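Local coordinates for protein alpha-L-rhamnosidase (Klebsiella oxytoca, PDB 4XHC) that hydrolyses terminal alpha-L-rhamnosyl residues as a two-domain glycoside hydrolase of family GH78, and is seen here with the product sugar rhamnose bound, at residues Ala69-Arg74 and Asn524-Ala529; Ile359-Ser364 and Phe515-Ser520; Lys490-Ala495 and Glu506-Ala511. One frame throughout, in Å; residues are numbered along the deposited sequence.

How the contacts relate
Contact 1 joins residues 69-74, at the start of strand 73-79 in the N-terminal beta domain, to residues 524-529 of the catalytic domain, and its two segments enclose those of the other contacts along the chain. Contact 2 (359-364 with 515-520) and contact 3 (490-495 with 506-511) both lie in the catalytic domain. The centres of the three contacts are about 12 to 16 Å apart. Segments 506-511, 515-520 and 524-529 follow one another in the chain between helix 482-498 and helix 534-540, and each brings a residue to the rhamnose. Asn524, Ser516, Tyr518 and Glu506 tie these three segments together, consistent with this loop region forming one side of the sugar pocket.

Contact 1: residues Ala69-Arg74 and Asn524-Ala529; sequences ALFGWR and NSYCHA. With RAM (alpha-L-rhamnopyranose), chain C.
Phe71 and Tyr526 alone make this contact, and it is apolar: the closest approach is 3.7 Å, from Phe71 CE2 to Tyr526 CE1. The two side chains arrive from opposite directions and meet obliquely, with ring planes at 63° and centroids 5.7 Å apart, a geometry that is neither a stack nor a T-shaped pair. Only 74 Å² is buried in total.

Polar interactions surround Tyr526 on the 524-529 side. The hydroxyl of Tyr526 is hydrogen-bonded to the backbone oxygen of Lys521, and Trp505 makes an edge-to-face pair with the same ring. In the same loop, Ser525 OG and His528 ND1 share a hydrogen bond of 2.9 Å. That bond occupies one imidazole nitrogen and is consistent with a fixed ring orientation, while the other nitrogen serves the ligand. His528 NE2 donates to O3 of the rhamnose over 3.1 Å, at 161° and in the plane of the ring.

The aromatic pair therefore lies at a domain interface: the turn leading into strand 73-79 of the N-terminal beta domain touches a loop of the six-hairpin glycosidase domain, and that loop carries His528 into the rhamnose pocket.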
loop_
_atom_site.group_PDB
_atom_site.type_symbol
_atom_site.label_atom_id
_atom_site.label_comp_id
_atom_site.label_asym_id
_atom_site.label_seq_id
_atom_site.Cartn_x
_atom_site.Cartn_y
_atom_site.Cartn_z
ATOM N N ALA A 69 -2.934 -27.125 -18.825
ATOM C CA ALA A 69 -2.058 -27.036 -17.657
ATOM C C ALA A 69 -2.860 -26.726 -16.391
ATOM O O ALA A 69 -4.095 -26.653 -16.427
ATOM C CB ALA A 69 -0.979 -25.982 -17.887
ATOM N N LEU A 70 -2.145 -26.542 -15.277
ATOM C CA LEU A 70 -2.759 -26.214 -13.979
ATOM C C LEU A 70 -3.501 -24.865 -14.050
ATOM O O LEU A 70 -2.876 -23.795 -13.931
ATOM C CB LEU A 70 -1.693 -26.203 -12.857
ATOM C CG LEU A 70 -2.157 -25.992 -11.397
ATOM C CD1 LEU A 70 -3.167 -27.061 -11.001
ATOM C CD2 LEU A 70 -0.994 -25.958 -10.405
ATOM N N PHE A 71 -4.821 -24.931 -14.270
ATOM C CA PHE A 71 -5.686 -23.748 -14.362
ATOM C C PHE A 71 -5.250 -22.783 -15.459
ATOM O O PHE A 71 -5.325 -21.565 -15.284
ATOM C CB PHE A 71 -5.749 -22.997 -13.024
ATOM C CG PHE A 71 -6.131 -23.863 -11.853
ATOM C CD1 PHE A 71 -7.333 -24.564 -11.850
ATOM C CD2 PHE A 71 -5.295 -23.971 -10.747
ATOM C CE1 PHE A 71 -7.683 -25.362 -10.777
ATOM C CE2 PHE A 71 -5.643 -24.773 -9.672
ATOM C CZ PHE A 71 -6.840 -25.469 -9.687
ATOM N N GLY A 72 -4.775 -23.327 -16.576
ATOM C CA GLY A 72 -4.494 -22.534 -17.773
ATOM C C GLY A 72 -3.169 -21.793 -17.879
ATOM O O GLY A 72 -3.001 -20.988 -18.796
ATOM N N TRP A 73 -2.224 -22.048 -16.974
ATOM C CA TRP A 73 -0.948 -21.328 -16.978
ATOM C C TRP A 73 0.246 -22.234 -16.685
ATOM O O TRP A 73 0.209 -23.026 -15.751
ATOM C CB TRP A 73 -1.000 -20.170 -15.975
ATOM C CG TRP A 73 -1.995 -19.107 -16.353
ATOM C CD1 TRP A 73 -3.285 -19.019 -15.934
ATOM C CD2 TRP A 73 -1.786 -17.996 -17.243
ATOM N NE1 TRP A 73 -3.897 -17.927 -16.501
ATOM C CE2 TRP A 73 -3.001 -17.285 -17.314
ATOM C CE3 TRP A 73 -0.691 -17.535 -17.989
ATOM C CZ2 TRP A 73 -3.152 -16.127 -18.097
ATOM C CZ3 TRP A 73 -0.844 -16.380 -18.775
ATOM C CH2 TRP A 73 -2.065 -15.691 -18.816
ATOM N N ARG A 74 1.302 -22.094 -17.487
ATOM C CA ARG A 74 2.522 -22.897 -17.368
ATOM C C ARG A 74 3.735 -22.010 -17.094
ATOM O O ARG A 74 3.886 -20.956 -17.708
ATOM C CB ARG A 74 2.758 -23.677 -18.668
ATOM C CG ARG A 74 3.863 -24.733 -18.602
ATOM C CD ARG A 74 4.160 -25.346 -19.971
ATOM N NE ARG A 74 4.843 -24.388 -20.855
ATOM C CZ ARG A 74 4.328 -23.813 -21.948
ATOM N NH1 ARG A 74 3.093 -24.081 -22.361
ATOM N NH2 ARG A 74 5.069 -22.958 -22.644
ATOM N N ASN A 524 -10.392 -19.572 -3.762
ATOM C CA ASN A 524 -10.296 -20.858 -3.081
ATOM C C ASN A 524 -8.949 -20.922 -2.365
ATOM O O ASN A 524 -7.991 -20.246 -2.754
ATOM C CB ASN A 524 -10.403 -22.046 -4.058
ATOM C CG ASN A 524 -11.777 -22.178 -4.698
ATOM O OD1 ASN A 524 -12.731 -21.496 -4.316
ATOM N ND2 ASN A 524 -11.884 -23.067 -5.682
ATOM N N SER A 525 -8.886 -21.745 -1.326
ATOM C CA SER A 525 -7.634 -22.016 -0.617
ATOM C C SER A 525 -6.961 -23.244 -1.215
ATOM O O SER A 525 -7.629 -24.227 -1.531
ATOM C CB SER A 525 -7.912 -22.216 0.868
ATOM O OG SER A 525 -6.793 -22.783 1.514
ATOM N N TYR A 526 -5.645 -23.178 -1.387
ATOM C CA TYR A 526 -4.869 -24.279 -1.982
ATOM C C TYR A 526 -3.951 -24.948 -0.967
ATOM O O TYR A 526 -3.085 -25.749 -1.313
ATOM C CB TYR A 526 -4.101 -23.786 -3.219
ATOM C CG TYR A 526 -5.061 -23.434 -4.308
ATOM C CD1 TYR A 526 -5.556 -24.405 -5.161
ATOM C CD2 TYR A 526 -5.555 -22.146 -4.429
ATOM C CE1 TYR A 526 -6.492 -24.092 -6.137
ATOM C CE2 TYR A 526 -6.475 -21.822 -5.409
ATOM C CZ TYR A 526 -6.942 -22.798 -6.257
ATOM O OH TYR A 526 -7.858 -22.462 -7.218
ATOM N N CYS A 527 -4.188 -24.634 0.300
ATOM C CA CYS A 527 -3.553 -25.330 1.408
ATOM C C CYS A 527 -4.583 -25.365 2.515
ATOM O O CYS A 527 -4.700 -24.407 3.277
ATOM C CB CYS A 527 -2.294 -24.591 1.862
ATOM S SG CYS A 527 -1.502 -25.303 3.312
ATOM N N HIS A 528 -5.356 -26.449 2.572
ATOM C CA HIS A 528 -6.470 -26.551 3.508
ATOM C C HIS A 528 -6.340 -27.866 4.229
ATOM O O HIS A 528 -6.391 -28.924 3.608
ATOM C CB HIS A 528 -7.810 -26.476 2.767
ATOM C CG HIS A 528 -8.791 -25.531 3.384
ATOM N ND1 HIS A 528 -8.631 -24.166 3.338
ATOM C CD2 HIS A 528 -9.953 -25.751 4.038
ATOM C CE1 HIS A 528 -9.645 -23.583 3.949
ATOM N NE2 HIS A 528 -10.462 -24.522 4.383
ATOM N N ALA A 529 -6.187 -27.793 5.544
ATOM C CA ALA A 529 -5.803 -28.961 6.338
ATOM C C ALA A 529 -6.919 -29.993 6.523
ATOM O O ALA A 529 -6.650 -31.120 6.929
ATOM C CB ALA A 529 -5.245 -28.524 7.685
HETATM C C1 RAM C . -15.573 -22.340 4.603
HETATM C C2 RAM C . -14.229 -23.031 4.715
HETATM C C3 RAM C . -14.112 -23.766 6.037
HETATM C C4 RAM C . -15.424 -24.470 6.337
HETATM C C5 RAM C . -16.493 -23.421 6.595
HETATM C C6 RAM C . -17.873 -23.857 6.174
HETATM O O1 RAM C . -15.372 -21.099 4.050
HETATM O O2 RAM C . -14.172 -23.974 3.657
HETATM O O3 RAM C . -13.050 -24.721 5.995
HETATM O O4 RAM C . -15.297 -25.287 7.485
HETATM O O5 RAM C . -16.179 -22.203 5.884
#

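Contact 2: residues Ile359-Ser364 and Phe515-Ser520; sequences IDWQAS and FSPYGS. With RAM (alpha-L-rhamnopyranose), chain C.
Trp361 meets Pro517 and Tyr518 along the length of its side chain. At its root, CB lies 4.1 Å from Pro517 CG. With chi1 at -83°, CG stands anti to the carbonyl carbon, and the indole extends past the proline. Pro517 CG sits over one face, 4.3 Å from the centroid of the five-membered ring, which meets the terms of a CH-pi contact. On the six-membered ring, CE3 packs against Pro517 CB at 3.9 Å. Farther out on the same face, CZ2 is 4.0 Å from Tyr518 CE1; here the tyrosine turns its edge to the indole, a T-shaped pair with planes at 72°.

At the polar rim, Trp361 NE1 donates to O2 of the rhamnose over 3.2 Å at 164°. CZ2 comes within 3.6 Å of the sugar's C1, which lies in the indole plane. Tyr518 OH accepts from the rhamnose O1 at 3.0 Å and is also hydrogen-bonded to Glu506 OE2. Behind it, Ser516 OG accepts from Tyr518 N in an ST turn.

Two loops of the six-hairpin glycosidase domain, before helix 368-389 and before helix 534-540, meet here at the rhamnose pocket. Packing of Pro517 and the edge of Tyr518 on one face is consistent with a fixed indole, its N-H directed at the sugar. Apolar contacts would thus set the rings, whose polar rims address the anomeric O1 and neighbouring O2.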
loop_
_atom_site.group_PDB
_atom_site.type_symbol
_atom_site.label_atom_id
_atom_site.label_comp_id
_atom_site.label_asym_id
_atom_site.label_seq_id
_atom_site.Cartn_x
_atom_site.Cartn_y
_atom_site.Cartn_z
ATOM N N ILE A 359 -22.000 -30.012 6.080
ATOM C CA ILE A 359 -21.841 -31.260 5.305
ATOM C C ILE A 359 -20.859 -31.200 4.130
ATOM O O ILE A 359 -19.922 -31.992 4.093
ATOM C CB ILE A 359 -23.182 -31.806 4.788
ATOM C CG1 ILE A 359 -24.229 -31.853 5.916
ATOM C CG2 ILE A 359 -22.990 -33.178 4.161
ATOM C CD1 ILE A 359 -23.874 -32.729 7.098
ATOM N N ASP A 360 -21.080 -30.307 3.169
ATOM C CA ASP A 360 -20.173 -30.149 2.005
ATOM C C ASP A 360 -20.462 -28.818 1.318
ATOM O O ASP A 360 -21.481 -28.188 1.581
ATOM C CB ASP A 360 -20.372 -31.308 1.014
ATOM C CG ASP A 360 -19.303 -31.364 -0.100
ATOM O OD1 ASP A 360 -18.250 -30.697 0.002
ATOM O OD2 ASP A 360 -19.510 -32.112 -1.089
ATOM N N TRP A 361 -19.548 -28.366 0.471
ATOM C CA TRP A 361 -19.790 -27.185 -0.377
ATOM C C TRP A 361 -20.518 -27.592 -1.659
ATOM O O TRP A 361 -19.914 -27.736 -2.728
ATOM C CB TRP A 361 -18.485 -26.454 -0.701
ATOM C CG TRP A 361 -18.073 -25.522 0.375
ATOM C CD1 TRP A 361 -16.935 -25.574 1.117
ATOM C CD2 TRP A 361 -18.816 -24.400 0.855
ATOM N NE1 TRP A 361 -16.914 -24.540 2.030
ATOM C CE2 TRP A 361 -18.059 -23.806 1.890
ATOM C CE3 TRP A 361 -20.047 -23.836 0.508
ATOM C CZ2 TRP A 361 -18.502 -22.671 2.581
ATOM C CZ3 TRP A 361 -20.488 -22.723 1.195
ATOM C CH2 TRP A 361 -19.719 -22.148 2.220
ATOM N N GLN A 362 -21.822 -27.794 -1.524
ATOM C CA GLN A 362 -22.659 -28.305 -2.606
ATOM C C GLN A 362 -24.040 -27.656 -2.494
ATOM O O GLN A 362 -24.911 -28.136 -1.791
ATOM C CB GLN A 362 -22.741 -29.831 -2.493
ATOM C CG GLN A 362 -23.701 -30.515 -3.454
ATOM C CD GLN A 362 -23.347 -30.301 -4.896
ATOM O OE1 GLN A 362 -23.689 -29.285 -5.480
ATOM N NE2 GLN A 362 -22.641 -31.263 -5.476
ATOM N N ALA A 363 -24.218 -26.544 -3.182
ATOM C CA ALA A 363 -25.431 -25.744 -3.053
ATOM C C ALA A 363 -26.730 -26.515 -3.320
ATOM O O ALA A 363 -27.769 -26.151 -2.807
ATOM C CB ALA A 363 -25.342 -24.544 -3.990
ATOM N N SER A 364 -26.679 -27.568 -4.127
ATOM C CA SER A 364 -27.882 -28.318 -4.467
ATOM C C SER A 364 -28.148 -29.508 -3.516
ATOM O O SER A 364 -29.010 -30.344 -3.785
ATOM C CB SER A 364 -27.770 -28.822 -5.909
ATOM O OG SER A 364 -26.773 -29.841 -6.005
ATOM N N PHE A 515 -13.992 -25.513 -10.353
ATOM C CA PHE A 515 -15.131 -25.234 -9.492
ATOM C C PHE A 515 -14.771 -24.376 -8.283
ATOM O O PHE A 515 -13.740 -24.593 -7.646
ATOM C CB PHE A 515 -15.793 -26.549 -9.031
ATOM C CG PHE A 515 -16.847 -26.351 -7.987
ATOM C CD1 PHE A 515 -18.046 -25.699 -8.312
ATOM C CD2 PHE A 515 -16.635 -26.761 -6.671
ATOM C CE1 PHE A 515 -19.019 -25.471 -7.352
ATOM C CE2 PHE A 515 -17.608 -26.542 -5.705
ATOM C CZ PHE A 515 -18.801 -25.894 -6.048
ATOM N N SER A 516 -15.639 -23.410 -7.988
ATOM C CA SER A 516 -15.587 -22.665 -6.745
ATOM C C SER A 516 -16.980 -22.379 -6.225
ATOM O O SER A 516 -17.787 -21.802 -6.948
ATOM C CB SER A 516 -14.884 -21.324 -6.924
ATOM O OG SER A 516 -14.856 -20.619 -5.685
ATOM N N PRO A 517 -17.251 -22.726 -4.950
ATOM C CA PRO A 517 -18.505 -22.295 -4.344
ATOM C C PRO A 517 -18.548 -20.796 -4.097
ATOM O O PRO A 517 -19.616 -20.265 -3.855
ATOM C CB PRO A 517 -18.513 -23.032 -3.003
ATOM C CG PRO A 517 -17.069 -23.170 -2.639
ATOM C CD PRO A 517 -16.355 -23.361 -3.957
ATOM N N TYR A 518 -17.392 -20.134 -4.128
ATOM C CA TYR A 518 -17.285 -18.703 -3.837
ATOM C C TYR A 518 -17.409 -17.843 -5.093
ATOM O O TYR A 518 -17.623 -16.641 -4.988
ATOM C CB TYR A 518 -15.971 -18.419 -3.098
ATOM C CG TYR A 518 -15.721 -19.366 -1.947
ATOM C CD1 TYR A 518 -16.633 -19.491 -0.918
ATOM C CD2 TYR A 518 -14.575 -20.158 -1.901
ATOM C CE1 TYR A 518 -16.410 -20.368 0.131
ATOM C CE2 TYR A 518 -14.338 -21.041 -0.857
ATOM C CZ TYR A 518 -15.256 -21.145 0.166
ATOM O OH TYR A 518 -15.007 -22.000 1.232
ATOM N N GLY A 519 -17.275 -18.458 -6.272
ATOM C CA GLY A 519 -17.434 -17.762 -7.548
ATOM C C GLY A 519 -16.140 -17.340 -8.231
ATOM O O GLY A 519 -16.185 -16.597 -9.198
ATOM N N SER A 520 -14.994 -17.823 -7.745
ATOM C CA SER A 520 -13.722 -17.689 -8.449
ATOM C C SER A 520 -12.692 -18.614 -7.857
ATOM O O SER A 520 -12.539 -18.683 -6.651
ATOM C CB SER A 520 -13.205 -16.264 -8.341
ATOM O OG SER A 520 -11.919 -16.126 -8.918
HETATM C C1 RAM C . -15.573 -22.340 4.603
HETATM C C2 RAM C . -14.229 -23.031 4.715
HETATM C C3 RAM C . -14.112 -23.766 6.037
HETATM C C4 RAM C . -15.424 -24.470 6.337
HETATM C C5 RAM C . -16.493 -23.421 6.595
HETATM C C6 RAM C . -17.873 -23.857 6.174
HETATM O O1 RAM C . -15.372 -21.099 4.050
HETATM O O2 RAM C . -14.172 -23.974 3.657
HETATM O O3 RAM C . -13.050 -24.721 5.995
HETATM O O4 RAM C . -15.297 -25.287 7.485
HETATM O O5 RAM C . -16.179 -22.203 5.884
#

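Contact 3: residues Lys490-Ala495 and Glu506-Ala511; sequences KAYWGA and EIFDPA. With RAM (alpha-L-rhamnopyranose), chain C.
Tyr492 reaches from helix 482-498 to Phe508, in the loop that follows this helix in the six-hairpin glycosidase domain, and its hydroxyl donates to the backbone oxygen of Phe508 over 2.7 Å. The C=O...donor angle is 133° and the donor lies in the carbonyl plane, so the bond uses a lone pair. The carbonyl oxygen is also in the plane of the phenol ring, at its edge.

Around this bond the contact is apolar. Phe508 CD2 lies over one face of the tyrosine, 3.5 Å from Tyr492 CE1. The ring planes are tilted by 36°, neither a parallel stack nor a T-shaped pair, and the side chains run alongside each other in opposite senses. Pro510 CD meets the edge of the phenol, 3.8 Å from Tyr492 CE1. One turn along the helix, Ala495 CB touches the edge of the phenylalanine ring, 4.1 Å from Phe508 CZ.

A second shell may position these groups. Tyr492 has CG anti to its own N (chi1 -174°), which carries the phenol off the helix toward the 506-511 backbone; Pro466 and Arg469 of helix 466-478 also touch it. Trp505 pairs edge-to-face with Phe508, whose backbone is hydrogen-bonded to that of Asn464. Beyond Pro510, Ala511 N closes an Asx turn on Asp509 OD1.

At the first residue of the loop segment, Glu506 has an extended side chain whose OE2 accepts from O2 of the rhamnose over 2.6 Å, besides serving Tyr518. OE1 forms a salt bridge with Arg241 and accepts from Ser525 N. Both carboxylate oxygens have partners, which would restrict rotation of the group. Chemically, the segment is held at its middle by a tyrosine-to-backbone bond set in apolar packing, and at its first residue presents a carboxylate with several polar partners to the sugar.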
loop_
_atom_site.group_PDB
_atom_site.type_symbol
_atom_site.label_atom_id
_atom_site.label_comp_id
_atom_site.label_asym_id
_atom_site.label_seq_id
_atom_site.Cartn_x
_atom_site.Cartn_y
_atom_site.Cartn_z
ATOM N N LYS A 490 -5.492 -42.957 -3.721
ATOM C CA LYS A 490 -4.612 -42.771 -4.865
ATOM C C LYS A 490 -5.267 -42.050 -6.045
ATOM O O LYS A 490 -4.643 -41.201 -6.679
ATOM C CB LYS A 490 -4.102 -44.121 -5.350
ATOM C CG LYS A 490 -3.146 -44.806 -4.397
ATOM C CD LYS A 490 -2.661 -46.107 -5.006
ATOM C CE LYS A 490 -1.529 -46.704 -4.208
ATOM N NZ LYS A 490 -1.285 -48.093 -4.667
ATOM N N ALA A 491 -6.512 -42.403 -6.355
ATOM C CA ALA A 491 -7.207 -41.815 -7.501
ATOM C C ALA A 491 -7.505 -40.334 -7.280
ATOM O O ALA A 491 -7.305 -39.519 -8.177
ATOM C CB ALA A 491 -8.496 -42.566 -7.773
ATOM N N TYR A 492 -7.972 -39.993 -6.083
ATOM C CA TYR A 492 -8.387 -38.626 -5.770
ATOM C C TYR A 492 -7.210 -37.724 -5.361
ATOM O O TYR A 492 -6.873 -36.793 -6.082
ATOM C CB TYR A 492 -9.458 -38.660 -4.683
ATOM C CG TYR A 492 -10.088 -37.328 -4.348
ATOM C CD1 TYR A 492 -10.953 -36.704 -5.226
ATOM C CD2 TYR A 492 -9.845 -36.717 -3.121
ATOM C CE1 TYR A 492 -11.540 -35.493 -4.905
ATOM C CE2 TYR A 492 -10.430 -35.506 -2.791
ATOM C CZ TYR A 492 -11.273 -34.897 -3.685
ATOM O OH TYR A 492 -11.849 -33.700 -3.325
ATOM N N TRP A 493 -6.581 -37.998 -4.221
ATOM C CA TRP A 493 -5.444 -37.184 -3.767
ATOM C C TRP A 493 -4.219 -37.316 -4.679
ATOM O O TRP A 493 -3.470 -36.360 -4.846
ATOM C CB TRP A 493 -5.058 -37.535 -2.338
ATOM C CG TRP A 493 -5.971 -36.961 -1.284
ATOM C CD1 TRP A 493 -5.822 -35.778 -0.644
ATOM C CD2 TRP A 493 -7.139 -37.568 -0.734
ATOM N NE1 TRP A 493 -6.830 -35.595 0.260
ATOM C CE2 TRP A 493 -7.648 -36.686 0.233
ATOM C CE3 TRP A 493 -7.804 -38.780 -0.959
ATOM C CZ2 TRP A 493 -8.790 -36.969 0.974
ATOM C CZ3 TRP A 493 -8.947 -39.060 -0.228
ATOM C CH2 TRP A 493 -9.431 -38.155 0.723
ATOM N N GLY A 494 -4.020 -38.488 -5.277
ATOM C CA GLY A 494 -2.956 -38.662 -6.272
ATOM C C GLY A 494 -3.114 -37.778 -7.502
ATOM O O GLY A 494 -2.125 -37.382 -8.130
ATOM N N ALA A 495 -4.365 -37.470 -7.846
ATOM C CA ALA A 495 -4.666 -36.551 -8.950
ATOM C C ALA A 495 -4.163 -35.143 -8.654
ATOM O O ALA A 495 -3.586 -34.500 -9.527
ATOM C CB ALA A 495 -6.155 -36.525 -9.241
ATOM N N GLU A 506 -8.570 -26.887 -0.638
ATOM C CA GLU A 506 -9.870 -26.777 0.011
ATOM C C GLU A 506 -10.992 -27.436 -0.824
ATOM O O GLU A 506 -11.805 -28.201 -0.294
ATOM C CB GLU A 506 -10.197 -25.309 0.229
ATOM C CG GLU A 506 -11.524 -25.037 0.928
ATOM C CD GLU A 506 -11.936 -23.580 0.855
ATOM O OE1 GLU A 506 -11.407 -22.877 -0.037
ATOM O OE2 GLU A 506 -12.760 -23.119 1.686
ATOM N N ILE A 507 -11.015 -27.128 -2.118
ATOM C CA ILE A 507 -12.061 -27.575 -3.037
ATOM C C ILE A 507 -11.465 -28.467 -4.127
ATOM O O ILE A 507 -10.449 -28.113 -4.712
ATOM C CB ILE A 507 -12.702 -26.352 -3.751
ATOM C CG1 ILE A 507 -13.189 -25.299 -2.743
ATOM C CG2 ILE A 507 -13.822 -26.781 -4.685
ATOM C CD1 ILE A 507 -14.208 -25.795 -1.742
ATOM N N PHE A 508 -12.088 -29.610 -4.411
ATOM C CA PHE A 508 -11.673 -30.444 -5.557
ATOM C C PHE A 508 -12.738 -31.448 -6.048
ATOM O O PHE A 508 -13.020 -32.467 -5.402
ATOM C CB PHE A 508 -10.342 -31.168 -5.260
ATOM C CG PHE A 508 -9.784 -31.937 -6.437
ATOM C CD1 PHE A 508 -9.735 -31.368 -7.710
ATOM C CD2 PHE A 508 -9.298 -33.226 -6.271
ATOM C CE1 PHE A 508 -9.232 -32.077 -8.787
ATOM C CE2 PHE A 508 -8.795 -33.939 -7.349
ATOM C CZ PHE A 508 -8.760 -33.364 -8.607
ATOM N N ASP A 509 -13.339 -31.126 -7.189
ATOM C CA ASP A 509 -14.223 -32.034 -7.921
ATOM C C ASP A 509 -13.483 -32.401 -9.213
ATOM O O ASP A 509 -13.349 -31.557 -10.097
ATOM C CB ASP A 509 -15.553 -31.329 -8.235
ATOM C CG ASP A 509 -16.474 -32.150 -9.134
ATOM O OD1 ASP A 509 -16.195 -33.346 -9.390
ATOM O OD2 ASP A 509 -17.493 -31.579 -9.583
ATOM N N PRO A 510 -12.985 -33.650 -9.323
ATOM C CA PRO A 510 -12.197 -34.087 -10.488
ATOM C C PRO A 510 -12.842 -33.795 -11.827
ATOM O O PRO A 510 -12.144 -33.466 -12.771
ATOM C CB PRO A 510 -12.086 -35.593 -10.286
ATOM C CG PRO A 510 -12.143 -35.773 -8.808
ATOM C CD PRO A 510 -13.005 -34.672 -8.262
ATOM N N ALA A 511 -14.166 -33.906 -11.895
ATOM C CA ALA A 511 -14.908 -33.639 -13.130
ATOM C C ALA A 511 -14.994 -32.149 -13.494
ATOM O O ALA A 511 -15.225 -31.832 -14.656
ATOM C CB ALA A 511 -16.305 -34.238 -13.047
HETATM C C1 RAM C . -15.573 -22.340 4.603
HETATM C C2 RAM C . -14.229 -23.031 4.715
HETATM C C3 RAM C . -14.112 -23.766 6.037
HETATM C C4 RAM C . -15.424 -24.470 6.337
HETATM C C5 RAM C . -16.493 -23.421 6.595
HETATM C C6 RAM C . -17.873 -23.857 6.174
HETATM O O1 RAM C . -15.372 -21.099 4.050
HETATM O O2 RAM C . -14.172 -23.974 3.657
HETATM O O3 RAM C . -13.050 -24.721 5.995
HETATM O O4 RAM C . -15.297 -25.287 7.485
HETATM O O5 RAM C . -16.179 -22.203 5.884
#